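Local coordinates for Exo beta-1,2-glucooligosaccharide sophorohydrolase (non-reducing end) (Parabacteroides distasonis ATCC 8503, PDB 5Z06), which hydrolyses linear beta-1,2-glucan and beta-1,2-glucooligosaccharides of four or more units, releasing sophorose from the non-reducing end, at residues H458-M467 with W490-R501; V528-F536 with N596-P604. One frame throughout, in Å; residues are numbered along the deposited sequence.

Contact 1: H458-M467 with W490-R501. With GOL (glycerol), chain G.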
loop_
_atom_site.group_PDB
_atom_site.type_symbol
_atom_site.label_atom_id
_atom_site.label_comp_id
_atom_site.label_asym_id
_atom_site.label_seq_id
_atom_site.Cartn_x
_atom_site.Cartn_y
_atom_site.Cartn_z
ATOM N N HIS A 458 20.134 7.096 14.447
ATOM C CA HIS A 458 18.809 7.532 14.812
ATOM C C HIS A 458 18.495 6.874 16.147
ATOM O O HIS A 458 18.376 5.641 16.227
ATOM C CB HIS A 458 17.844 7.096 13.725
ATOM C CG HIS A 458 16.495 7.718 13.813
ATOM N ND1 HIS A 458 15.659 7.815 12.724
ATOM C CD2 HIS A 458 15.829 8.275 14.850
ATOM C CE1 HIS A 458 14.539 8.414 13.086
ATOM N NE2 HIS A 458 14.619 8.710 14.371
ATOM N N LYS A 459 18.388 7.683 17.201
ATOM C CA LYS A 459 18.031 7.176 18.522
ATOM C C LYS A 459 16.571 6.805 18.533
ATOM O O LYS A 459 15.774 7.462 17.869
ATOM C CB LYS A 459 18.275 8.212 19.592
ATOM C CG LYS A 459 19.749 8.470 19.872
ATOM C CD LYS A 459 19.923 9.849 20.515
ATOM C CE LYS A 459 21.267 10.009 21.219
ATOM N NZ LYS A 459 22.373 10.287 20.265
ATOM N N LEU A 460 16.223 5.758 19.280
ATOM C CA LEU A 460 14.832 5.379 19.438
ATOM C C LEU A 460 14.258 6.157 20.587
ATOM O O LEU A 460 14.611 5.922 21.743
ATOM C CB LEU A 460 14.675 3.868 19.669
ATOM C CG LEU A 460 14.633 2.956 18.458
ATOM C CD1 LEU A 460 15.327 3.521 17.238
ATOM C CD2 LEU A 460 15.146 1.567 18.759
ATOM N N ILE A 461 13.379 7.100 20.258
ATOM C CA ILE A 461 12.819 8.012 21.236
ATOM C C ILE A 461 11.334 8.104 21.024
ATOM O O ILE A 461 10.887 8.517 19.944
ATOM C CB ILE A 461 13.449 9.415 21.086
ATOM C CG1 ILE A 461 14.981 9.318 21.257
ATOM C CG2 ILE A 461 12.826 10.402 22.081
ATOM C CD1 ILE A 461 15.715 10.591 20.906
ATOM N N GLY A 462 10.580 7.706 22.045
ATOM C CA GLY A 462 9.117 7.825 22.062
ATOM C C GLY A 462 8.702 9.213 22.531
ATOM O O GLY A 462 9.540 9.960 23.001
ATOM N N TRP A 463 7.437 9.597 22.422
ATOM C CA TRP A 463 6.374 8.816 21.799
ATOM C C TRP A 463 6.547 8.735 20.292
ATOM O O TRP A 463 6.621 9.751 19.595
ATOM C CB TRP A 463 5.031 9.439 22.075
ATOM C CG TRP A 463 3.899 8.785 21.344
ATOM C CD1 TRP A 463 3.178 9.296 20.285
ATOM C CD2 TRP A 463 3.376 7.487 21.588
ATOM N NE1 TRP A 463 2.222 8.402 19.886
ATOM C CE2 TRP A 463 2.317 7.278 20.662
ATOM C CE3 TRP A 463 3.676 6.487 22.508
ATOM C CZ2 TRP A 463 1.563 6.112 20.647
ATOM C CZ3 TRP A 463 2.915 5.316 22.492
ATOM C CH2 TRP A 463 1.876 5.144 21.575
ATOM N N ASN A 464 6.662 7.505 19.822
ATOM C CA ASN A 464 6.510 7.178 18.431
ATOM C C ASN A 464 6.121 5.694 18.341
ATOM O O ASN A 464 5.561 5.143 19.293
ATOM C CB ASN A 464 7.760 7.586 17.609
ATOM C CG ASN A 464 9.002 6.782 17.932
ATOM O OD1 ASN A 464 9.029 5.940 18.830
ATOM N ND2 ASN A 464 10.045 7.042 17.179
ATOM N N GLU A 465 6.433 5.044 17.234
ATOM C CA GLU A 465 5.977 3.663 16.993
ATOM C C GLU A 465 6.824 2.593 17.638
ATOM O O GLU A 465 6.481 1.405 17.531
ATOM C CB GLU A 465 5.949 3.368 15.486
ATOM C CG GLU A 465 7.302 3.300 14.777
ATOM C CD GLU A 465 7.667 4.582 14.064
ATOM O OE1 GLU A 465 7.519 5.603 14.691
ATOM O OE2 GLU A 465 8.126 4.587 12.916
ATOM N N THR A 466 7.927 2.997 18.281
ATOM C CA THR A 466 8.994 2.095 18.626
ATOM C C THR A 466 8.941 1.574 20.052
ATOM O O THR A 466 9.941 1.038 20.522
ATOM C CB THR A 466 10.374 2.748 18.381
ATOM O OG1 THR A 466 10.683 3.671 19.424
ATOM C CG2 THR A 466 10.405 3.453 17.021
ATOM N N MET A 467 7.804 1.679 20.751
ATOM C CA MET A 467 7.756 1.158 22.135
ATOM C C MET A 467 8.140 -0.331 22.218
ATOM O O MET A 467 8.838 -0.742 23.156
ATOM C CB MET A 467 6.388 1.337 22.779
ATOM C CG MET A 467 6.297 0.697 24.167
ATOM S SD MET A 467 4.747 0.966 25.029
ATOM C CE MET A 467 4.786 2.721 25.336
ATOM N N TRP A 490 13.516 5.343 25.401
ATOM C CA TRP A 490 12.146 5.522 24.940
ATOM C C TRP A 490 11.499 6.794 25.531
ATOM O O TRP A 490 11.089 7.678 24.781
ATOM C CB TRP A 490 11.336 4.282 25.278
ATOM C CG TRP A 490 9.929 4.489 25.247
ATOM C CD1 TRP A 490 9.117 4.641 26.302
ATOM C CD2 TRP A 490 9.121 4.620 24.078
ATOM N NE1 TRP A 490 7.823 4.816 25.879
ATOM C CE2 TRP A 490 7.797 4.817 24.512
ATOM C CE3 TRP A 490 9.381 4.526 22.701
ATOM C CZ2 TRP A 490 6.722 4.970 23.629
ATOM C CZ3 TRP A 490 8.301 4.663 21.813
ATOM C CH2 TRP A 490 6.992 4.893 22.289
ATOM N N ALA A 491 11.450 6.898 26.858
ATOM C CA ALA A 491 10.825 8.052 27.523
ATOM C C ALA A 491 11.868 9.043 28.077
ATOM O O ALA A 491 11.642 9.686 29.089
ATOM C CB ALA A 491 9.880 7.585 28.617
ATOM N N SER A 492 12.998 9.140 27.399
ATOM C CA SER A 492 14.083 10.010 27.793
ATOM C C SER A 492 13.578 11.406 28.121
ATOM O O SER A 492 12.816 11.996 27.346
ATOM C CB SER A 492 15.092 10.141 26.658
ATOM O OG SER A 492 16.133 11.042 27.008
ATOM N N GLN A 493 14.024 11.920 29.267
ATOM C CA GLN A 493 13.778 13.301 29.640
ATOM C C GLN A 493 14.885 14.258 29.185
ATOM O O GLN A 493 14.787 15.450 29.436
ATOM C CB GLN A 493 13.559 13.390 31.147
ATOM C CG GLN A 493 12.388 12.549 31.627
ATOM C CD GLN A 493 11.087 13.004 30.998
ATOM O OE1 GLN A 493 10.598 14.095 31.281
ATOM N NE2 GLN A 493 10.538 12.183 30.106
ATOM N N GLU A 494 15.894 13.762 28.471
ATOM C CA GLU A 494 17.012 14.603 28.047
ATOM C C GLU A 494 16.573 15.674 27.081
ATOM O O GLU A 494 15.613 15.496 26.334
ATOM C CB GLU A 494 18.122 13.807 27.368
ATOM C CG GLU A 494 18.844 12.849 28.286
ATOM C CD GLU A 494 20.036 12.188 27.622
ATOM O OE1 GLU A 494 20.193 12.288 26.374
ATOM O OE2 GLU A 494 20.818 11.560 28.362
ATOM N N GLU A 495 17.318 16.776 27.130
ATOM C CA GLU A 495 17.226 17.893 26.194
ATOM C C GLU A 495 17.196 17.432 24.738
ATOM O O GLU A 495 16.333 17.873 23.960
ATOM C CB GLU A 495 18.375 18.911 26.435
ATOM C CG GLU A 495 19.822 18.460 26.075
ATOM C CD GLU A 495 20.302 17.144 26.743
ATOM O OE1 GLU A 495 20.364 17.079 28.006
ATOM O OE2 GLU A 495 20.610 16.161 26.003
ATOM N N TYR A 496 18.107 16.519 24.391
ATOM C CA TYR A 496 18.213 16.021 23.035
ATOM C C TYR A 496 16.894 15.348 22.626
ATOM O O TYR A 496 16.428 15.540 21.502
ATOM C CB TYR A 496 19.380 15.027 22.881
ATOM C CG TYR A 496 19.445 14.466 21.480
ATOM C CD1 TYR A 496 18.632 13.392 21.104
ATOM C CD2 TYR A 496 20.267 15.035 20.513
ATOM C CE1 TYR A 496 18.636 12.899 19.816
ATOM C CE2 TYR A 496 20.296 14.523 19.220
ATOM C CZ TYR A 496 19.465 13.454 18.883
ATOM O OH TYR A 496 19.449 12.929 17.617
ATOM N N ALA A 497 16.316 14.553 23.521
ATOM C CA ALA A 497 15.086 13.796 23.212
ATOM C C ALA A 497 13.908 14.746 23.099
ATOM O O ALA A 497 13.001 14.531 22.293
ATOM C CB ALA A 497 14.808 12.734 24.266
ATOM N N GLN A 498 13.935 15.798 23.913
ATOM C CA GLN A 498 12.940 16.862 23.821
ATOM C C GLN A 498 13.000 17.523 22.459
ATOM O O GLN A 498 11.972 17.663 21.798
ATOM C CB GLN A 498 13.139 17.898 24.928
ATOM C CG GLN A 498 12.845 17.376 26.328
ATOM C CD GLN A 498 13.252 18.356 27.403
ATOM O OE1 GLN A 498 13.070 19.565 27.252
ATOM N NE2 GLN A 498 13.780 17.839 28.509
ATOM N N GLU A 499 14.204 17.902 22.045
ATOM C CA GLU A 499 14.424 18.497 20.725
ATOM C C GLU A 499 14.026 17.563 19.572
ATOM O O GLU A 499 13.460 18.001 18.585
ATOM C CB GLU A 499 15.882 18.928 20.559
ATOM C CG GLU A 499 16.241 20.172 21.364
ATOM C CD GLU A 499 17.720 20.564 21.271
ATOM O OE1 GLU A 499 18.542 19.813 20.704
ATOM O OE2 GLU A 499 18.072 21.642 21.784
ATOM N N TYR A 500 14.334 16.287 19.702
ATOM C CA TYR A 500 13.948 15.286 18.708
ATOM C C TYR A 500 12.436 15.241 18.523
ATOM O O TYR A 500 11.942 15.235 17.396
ATOM C CB TYR A 500 14.483 13.927 19.129
ATOM C CG TYR A 500 14.074 12.802 18.236
ATOM C CD1 TYR A 500 12.860 12.140 18.447
ATOM C CD2 TYR A 500 14.889 12.385 17.195
ATOM C CE1 TYR A 500 12.466 11.098 17.642
ATOM C CE2 TYR A 500 14.496 11.336 16.376
ATOM C CZ TYR A 500 13.286 10.691 16.618
ATOM O OH TYR A 500 12.857 9.649 15.822
ATOM N N ARG A 501 11.719 15.224 19.642
ATOM C CA ARG A 501 10.271 15.234 19.632
ATOM C C ARG A 501 9.716 16.474 18.980
ATOM O O ARG A 501 8.877 16.378 18.072
ATOM C CB ARG A 501 9.734 15.097 21.031
ATOM C CG ARG A 501 9.982 13.705 21.595
ATOM C CD ARG A 501 9.699 13.699 23.064
ATOM N NE ARG A 501 10.107 12.447 23.690
ATOM C CZ ARG A 501 10.910 12.298 24.746
ATOM N NH1 ARG A 501 11.428 13.338 25.395
ATOM N NH2 ARG A 501 11.177 11.061 25.170
HETATM C C1 GOL G . 9.431 10.067 14.624
HETATM O O1 GOL G . 10.141 9.366 15.667
HETATM C C2 GOL G . 9.755 9.441 13.278
HETATM O O2 GOL G . 11.160 9.580 13.089
HETATM C C3 GOL G . 9.440 7.941 13.203
HETATM O O3 GOL G . 8.100 7.697 13.599
HETATM O O HOH W 1 13.123 7.412 17.331
HETATM O O HOH W 2 18.740 10.403 17.051
#
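Arg-501 holds the carbonyl of Gly-462 side-on, NE and NH2 reaching its O at 2.6 and 2.9 Å, with that oxygen in the guanidinium plane. NH1 and NH2 together also grip Ser-492 O, which pins the group flat. Gly-462 N in turn donates to Trp-490 O (2.8 Å); the peptide that follows Gly-462 is cis. Tyr-500, with CG anti to the backbone N (chi1 176°), carries its OH to His-458 NE2 in a nearly straight hydrogen bond (170°), whose modelled length of 2.5 Å is very short and should be read with caution; the two rings meet rim to rim. The same hydroxyl bonds to O1 of a glycerol, and that O1 also accepts a hydrogen bond from Asn-464 ND2 at 2.8 Å; a water joins the hydroxyl to Lys-459 O and Ile-461 N.

The Trp-490 indole is clamped between Gly-462 CA, over one face at 3.4 Å from the six-membered centroid, and Met-467 CB, over the other at 3.8 Å. Trp-463 lies beside it, pointing the same way. Ile-461 packs against helix 495-505, CD1 over the face of Tyr-500 and CG2 against Ala-497, while Lys-459 NZ, hydrogen-bonded to Tyr-445 OH, makes a cation-pi contact over the Tyr-496 ring.

The polar rim around this glycerol, probably from the crystallisation liquor, is consistent with a sugar-binding pocket at the loops of a six-hairpin glycosidase domain.

Contact 2: V528-F536 with N596-P604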
loop_
_atom_site.group_PDB
_atom_site.type_symbol
_atom_site.label_atom_id
_atom_site.label_comp_id
_atom_site.label_asym_id
_atom_site.label_seq_id
_atom_site.Cartn_x
_atom_site.Cartn_y
_atom_site.Cartn_z
ATOM N N VAL A 528 3.776 12.895 21.684
ATOM C CA VAL A 528 4.228 14.064 20.970
ATOM C C VAL A 528 3.006 14.646 20.305
ATOM O O VAL A 528 2.180 13.914 19.739
ATOM C CB VAL A 528 5.234 13.693 19.882
ATOM C CG1 VAL A 528 5.540 14.896 18.987
ATOM C CG2 VAL A 528 6.514 13.164 20.519
ATOM N N SER A 529 2.899 15.967 20.367
ATOM C CA SER A 529 1.812 16.669 19.715
ATOM C C SER A 529 0.498 16.062 20.191
ATOM O O SER A 529 0.385 15.773 21.395
ATOM C CB SER A 529 2.010 16.637 18.201
ATOM O OG SER A 529 1.122 17.533 17.589
ATOM N N ASN A 530 -0.487 15.860 19.306
ATOM C CA ASN A 530 -1.727 15.209 19.713
ATOM C C ASN A 530 -1.764 13.715 19.418
ATOM O O ASN A 530 -2.838 13.125 19.401
ATOM C CB ASN A 530 -2.981 15.955 19.203
ATOM C CG ASN A 530 -3.109 15.975 17.696
ATOM O OD1 ASN A 530 -2.268 15.453 16.971
ATOM N ND2 ASN A 530 -4.185 16.585 17.221
ATOM N N GLY A 531 -0.586 13.108 19.238
ATOM C CA GLY A 531 -0.443 11.655 19.140
ATOM C C GLY A 531 0.416 11.164 17.988
ATOM O O GLY A 531 0.866 10.016 17.993
ATOM N N GLY A 532 0.634 12.031 16.997
ATOM C CA GLY A 532 1.390 11.677 15.835
ATOM C C GLY A 532 0.512 10.892 14.871
ATOM O O GLY A 532 -0.711 10.798 15.053
ATOM N N PRO A 533 1.130 10.338 13.817
ATOM C CA PRO A 533 0.387 9.455 12.945
ATOM C C PRO A 533 -0.253 8.369 13.766
ATOM O O PRO A 533 0.360 7.857 14.715
ATOM C CB PRO A 533 1.454 8.864 12.034
ATOM C CG PRO A 533 2.624 9.788 12.131
ATOM C CD PRO A 533 2.561 10.375 13.496
ATOM N N LEU A 534 -1.483 8.027 13.418
ATOM C CA LEU A 534 -2.223 7.068 14.217
ATOM C C LEU A 534 -1.644 5.664 14.230
ATOM O O LEU A 534 -1.979 4.888 15.122
ATOM C CB LEU A 534 -3.685 7.017 13.798
ATOM C CG LEU A 534 -4.678 6.448 14.798
ATOM C CD1 LEU A 534 -4.608 7.173 16.130
ATOM C CD2 LEU A 534 -6.084 6.554 14.214
ATOM N N PHE A 535 -0.773 5.321 13.283
ATOM C CA PHE A 535 -0.150 3.992 13.315
ATOM C C PHE A 535 0.739 3.780 14.535
ATOM O O PHE A 535 1.062 2.641 14.874
ATOM C CB PHE A 535 0.609 3.681 12.027
ATOM C CG PHE A 535 1.980 4.280 11.949
ATOM C CD1 PHE A 535 3.075 3.592 12.459
ATOM C CD2 PHE A 535 2.198 5.501 11.333
ATOM C CE1 PHE A 535 4.361 4.103 12.368
ATOM C CE2 PHE A 535 3.483 6.035 11.247
ATOM C CZ PHE A 535 4.565 5.331 11.755
ATOM N N PHE A 536 1.119 4.874 15.190
ATOM C CA PHE A 536 1.796 4.810 16.472
ATOM C C PHE A 536 1.055 3.970 17.524
ATOM O O PHE A 536 1.705 3.275 18.317
ATOM C CB PHE A 536 2.055 6.224 16.998
ATOM C CG PHE A 536 3.152 6.973 16.284
ATOM C CD1 PHE A 536 3.746 6.514 15.101
ATOM C CD2 PHE A 536 3.575 8.177 16.802
ATOM C CE1 PHE A 536 4.746 7.241 14.492
ATOM C CE2 PHE A 536 4.581 8.900 16.197
ATOM C CZ PHE A 536 5.173 8.423 15.042
ATOM N N ASN A 596 5.020 11.211 -2.904
ATOM C CA ASN A 596 5.958 10.996 -1.806
ATOM C C ASN A 596 5.263 10.337 -0.641
ATOM O O ASN A 596 4.026 10.275 -0.574
ATOM C CB ASN A 596 6.535 12.326 -1.325
ATOM C CG ASN A 596 5.449 13.357 -1.053
ATOM O OD1 ASN A 596 4.731 13.292 -0.044
ATOM N ND2 ASN A 596 5.310 14.310 -1.971
ATOM N N TYR A 597 6.082 9.872 0.288
ATOM C CA TYR A 597 5.611 9.381 1.548
ATOM C C TYR A 597 5.178 10.571 2.379
ATOM O O TYR A 597 5.749 11.656 2.286
ATOM C CB TYR A 597 6.717 8.629 2.242
ATOM C CG TYR A 597 6.398 8.177 3.649
ATOM C CD1 TYR A 597 5.593 7.044 3.881
ATOM C CD2 TYR A 597 6.915 8.861 4.744
ATOM C CE1 TYR A 597 5.334 6.611 5.174
ATOM C CE2 TYR A 597 6.645 8.447 6.045
ATOM C CZ TYR A 597 5.874 7.311 6.256
ATOM O OH TYR A 597 5.615 6.896 7.540
ATOM N N GLN A 598 4.166 10.367 3.193
ATOM C CA GLN A 598 3.734 11.396 4.135
ATOM C C GLN A 598 3.310 10.745 5.434
ATOM O O GLN A 598 2.686 9.677 5.421
ATOM C CB GLN A 598 2.607 12.239 3.545
ATOM C CG GLN A 598 1.464 11.460 2.927
ATOM C CD GLN A 598 0.339 12.373 2.460
ATOM O OE1 GLN A 598 0.570 13.487 2.003
ATOM N NE2 GLN A 598 -0.884 11.893 2.565
ATOM N N ALA A 599 3.670 11.370 6.544
ATOM C CA ALA A 599 3.363 10.829 7.863
ATOM C C ALA A 599 2.243 11.689 8.435
ATOM O O ALA A 599 2.491 12.569 9.223
ATOM C CB ALA A 599 4.615 10.833 8.746
ATOM N N GLN A 600 1.003 11.450 8.003
ATOM C CA GLN A 600 -0.083 12.354 8.335
ATOM C C GLN A 600 -0.501 12.222 9.768
ATOM O O GLN A 600 -0.335 11.164 10.403
ATOM C CB GLN A 600 -1.292 12.143 7.412
ATOM C CG GLN A 600 -1.016 12.362 5.939
ATOM C CD GLN A 600 -0.438 13.735 5.645
ATOM O OE1 GLN A 600 0.692 14.023 6.023
ATOM N NE2 GLN A 600 -1.212 14.576 4.958
ATOM N N GLU A 601 -1.046 13.315 10.279
ATOM C CA GLU A 601 -1.481 13.399 11.684
ATOM C C GLU A 601 -2.737 14.243 11.721
ATOM O O GLU A 601 -2.966 15.005 10.782
ATOM C CB GLU A 601 -0.423 14.096 12.562
ATOM C CG GLU A 601 1.017 13.718 12.306
ATOM C CD GLU A 601 1.985 14.604 13.079
ATOM O OE1 GLU A 601 1.543 15.315 14.008
ATOM O OE2 GLU A 601 3.187 14.554 12.752
ATOM N N PRO A 602 -3.502 14.185 12.838
ATOM C CA PRO A 602 -4.618 15.116 13.012
ATOM C C PRO A 602 -4.093 16.493 13.439
ATOM O O PRO A 602 -4.330 16.963 14.562
ATOM C CB PRO A 602 -5.473 14.439 14.096
ATOM C CG PRO A 602 -4.497 13.672 14.923
ATOM C CD PRO A 602 -3.391 13.245 13.981
ATOM N N MET A 603 -3.380 17.116 12.514
ATOM C CA MET A 603 -2.789 18.434 12.678
ATOM C C MET A 603 -2.784 19.061 11.284
ATOM O O MET A 603 -2.410 18.367 10.325
ATOM C CB MET A 603 -1.344 18.293 13.168
ATOM C CG MET A 603 -1.200 17.777 14.597
ATOM S SD MET A 603 -1.860 18.926 15.824
ATOM C CE MET A 603 -0.561 20.167 15.787
ATOM N N PRO A 604 -3.165 20.359 11.160
ATOM C CA PRO A 604 -3.219 21.016 9.830
ATOM C C PRO A 604 -2.020 20.793 8.939
ATOM O O PRO A 604 -2.175 20.547 7.753
ATOM C CB PRO A 604 -3.337 22.498 10.176
ATOM C CG PRO A 604 -4.112 22.503 11.471
ATOM C CD PRO A 604 -3.757 21.227 12.202
HETATM O O HOH W 3 2.216 17.618 15.208
HETATM O O HOH W 4 0.111 14.554 16.015
#
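Asn-530 reaches across to Pro-602, giving the one direct hydrogen bond between the segments: ND2 donates to Pro-602 O at 2.7 Å, nearly straight at 168°, from a position tilted out of the carbonyl plane but with the oxygen close to the plane of the amide. Its CG sits between the backbone N and the carbonyl carbon (chi1 64°), which turns the amide over the proline ring, so that OD1 comes 3.5 Å from Pro-602 CG.

Two waters extend the polar link to Glu-601, whose chain is extended beyond CG and carries OE1 to both of them. One water bridges Ser-529 OG and Glu-601 OE1. The other accepts from Gly-532 N and donates to OE1 and, at 2.7 Å, to Asn-530 OD1, tying that side chain's second polar atom to the carboxylate.

Two turns shape the backbone here. A type II' beta turn from Val-528 to Gly-531 presents Ser-529 and Asn-530 to the other segment, and an inverse gamma turn centred on Pro-602 follows strand 597-599, which belongs to a two-stranded antiparallel hairpin with 590-592 in the catalytic domain.

Packing completes the interface. Pro-533 CA approaches Gln-600 O at 3.1 Å in a CA-H...O contact, while Pro-533 CG rests 4.1 Å from Ala-599 CB. The Glu-601 side chain runs alongside Pro-533, its CG 3.7 Å from Pro-533 N. Met-603, bent at chi2 and chi3, folds back over the Asn-530 amide with SD 3.6 Å from Asn-530 ND2, and its CE reaches Ser-529 OG. Helix 556-573 backs the joint, with Ile-566 against Asn-530 and both Asn-567 and Tyr-570 against Pro-602.

Following the chain, contact 1 closes first: 458-467 leads into helix 467-475, and after helix 485-490 the chain returns with 490-501, so that 22 residues are looped out. Contact 2 opens later, and its 59-residue excursion contains helix 556-573 before 596-604 comes back. The two loops lie in series, neither nested nor crossed, with centres about 16 Å apart. They nonetheless meet through their first segments: Trp-463 NE1 probably donates to Gly-531 O (2.8 Å), and the Phe-536 ring packs on Trp-463 and Asn-464. Helix 495-505 forms a second tie, its Trp-504 touching Val-528 and Glu-601, and so connects the helix of contact 1 with both segments of contact 2, the second just beyond strand 597-599.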